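Local coordinates for protein 2-hydroxyisobutyryl-CoA synthetase (PDB 6HDY) that belongs to the ANL superfamily of AMP-binding enzymes, with a large AMP-binding portion followed by a smaller C-terminal domain, at residues A[37-41]-A[356-360]. Numbering follows the deposited sequence.
Sequences RRETM and GRTYP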
# COMPACT_ATOMS: atom_id res chain seq x y z
N ARG A 37 32.23 7.82 -9.38
CA ARG A 37 32.47 8.97 -10.27
C ARG A 37 31.44 10.05 -10.13
O ARG A 37 31.79 11.13 -9.69
CB ARG A 37 32.67 8.56 -11.75
CG ARG A 37 33.00 9.73 -12.70
CD ARG A 37 34.34 10.39 -12.38
NE ARG A 37 34.65 11.52 -13.26
CZ ARG A 37 35.54 12.47 -12.97
NH1 ARG A 37 35.77 13.45 -13.84
NH2 ARG A 37 36.19 12.45 -11.81
N ARG A 38 30.15 9.75 -10.47
CA ARG A 38 29.04 10.70 -10.40
C ARG A 38 28.93 11.42 -9.04
O ARG A 38 28.70 12.63 -9.01
CB ARG A 38 27.72 10.01 -10.75
CG ARG A 38 27.57 9.68 -12.24
CD ARG A 38 26.38 8.78 -12.55
NE ARG A 38 25.10 9.46 -12.37
CZ ARG A 38 23.95 9.12 -12.94
NH1 ARG A 38 23.90 8.09 -13.78
NH2 ARG A 38 22.84 9.80 -12.68
N GLU A 39 29.19 10.69 -7.95
CA GLU A 39 29.07 11.14 -6.56
C GLU A 39 30.27 11.94 -6.01
O GLU A 39 30.05 12.82 -5.17
CB GLU A 39 28.79 9.93 -5.64
CG GLU A 39 27.47 9.21 -5.95
CD GLU A 39 27.14 8.02 -5.06
OE1 GLU A 39 26.33 7.16 -5.48
OE2 GLU A 39 27.67 7.96 -3.93
N THR A 40 31.50 11.61 -6.43
CA THR A 40 32.70 12.25 -5.91
C THR A 40 33.52 13.04 -6.95
O THR A 40 34.54 13.57 -6.55
CB THR A 40 33.61 11.23 -5.16
OG1 THR A 40 34.29 10.39 -6.09
CG2 THR A 40 32.86 10.39 -4.14
N MET A 41 33.09 13.14 -8.23
CA MET A 41 33.81 13.91 -9.27
C MET A 41 33.92 15.42 -8.96
O MET A 41 33.05 15.92 -8.25
CB MET A 41 33.14 13.73 -10.64
CG MET A 41 31.78 14.41 -10.78
SD MET A 41 30.87 13.74 -12.19
CE MET A 41 31.87 14.35 -13.56
N GLY A 356 32.57 12.76 1.59
CA GLY A 356 33.43 13.03 0.44
C GLY A 356 32.70 13.20 -0.88
O GLY A 356 33.33 13.26 -1.94
N ARG A 357 31.35 13.27 -0.84
CA ARG A 357 30.55 13.53 -2.03
C ARG A 357 30.63 15.03 -2.34
O ARG A 357 30.49 15.87 -1.44
CB ARG A 357 29.10 13.04 -1.86
CG ARG A 357 28.97 11.51 -1.99
CD ARG A 357 27.59 11.01 -1.62
NE ARG A 357 27.48 9.55 -1.75
CZ ARG A 357 27.68 8.68 -0.77
NH1 ARG A 357 27.53 7.39 -0.98
NH2 ARG A 357 28.05 9.09 0.44
N THR A 358 30.92 15.35 -3.60
CA THR A 358 31.11 16.74 -4.06
C THR A 358 29.79 17.42 -4.49
O THR A 358 29.68 17.92 -5.61
CB THR A 358 32.13 16.73 -5.19
OG1 THR A 358 31.65 15.78 -6.14
CG2 THR A 358 33.55 16.35 -4.74
N TYR A 359 28.80 17.43 -3.58
CA TYR A 359 27.47 17.99 -3.83
C TYR A 359 27.17 19.20 -2.93
O TYR A 359 27.63 19.19 -1.78
CB TYR A 359 26.38 16.93 -3.49
CG TYR A 359 26.25 15.74 -4.42
CD1 TYR A 359 26.16 15.91 -5.80
CD2 TYR A 359 26.10 14.46 -3.91
CE1 TYR A 359 25.97 14.82 -6.65
CE2 TYR A 359 25.93 13.36 -4.75
CZ TYR A 359 25.89 13.55 -6.12
OH TYR A 359 25.76 12.46 -6.95
N PRO A 360 26.28 20.15 -3.37
CA PRO A 360 25.82 21.21 -2.45
C PRO A 360 24.97 20.54 -1.36
O PRO A 360 24.47 19.42 -1.56
CB PRO A 360 24.93 22.09 -3.34
CG PRO A 360 25.28 21.73 -4.74
CD PRO A 360 25.61 20.27 -4.68
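Thr358 N donates to Glu39 O over 3.1 Å, fastening the loop between strands 340-347 and 361-362 to the end of the short helix 36-40 in this ANL-fold enzyme. Thr358 is the centre of an inverse gamma turn; its neighbour Arg357 lies closest to Thr40, CA to CA 4.6 Å. Past the helix, Met41 leaves helical geometry and offers its carbonyl to the loop: Thr358 OG1 donates to Met41 O at 2.5 Å, and Arg46 also bonds OG1. A threonine suits this place because its hydroxyl adds a bond to Met41 O beside the one its backbone N-H makes to Glu39 O. At Gly356, with phi +87°, a CB would be pressed against the carbonyl O of the preceding residue, a conflict that glycine avoids. Glu39 and Arg357 run side by side in a buried salt bridge, their flat ends 29° apart. Arg153 pairs with Glu39 OE1, so the carboxylate probably stays ionised between two arginines. The ring of Tyr359 has Glu39 O over one face, while its hydroxyl bonds Asp302, which also pairs with Arg38. Arg357, with CG anti to its carbonyl carbon (chi1 -76°) and an extended chain, brings NE to 2.7 Å from Glu39 OE2, approaching from above the carboxylate plane.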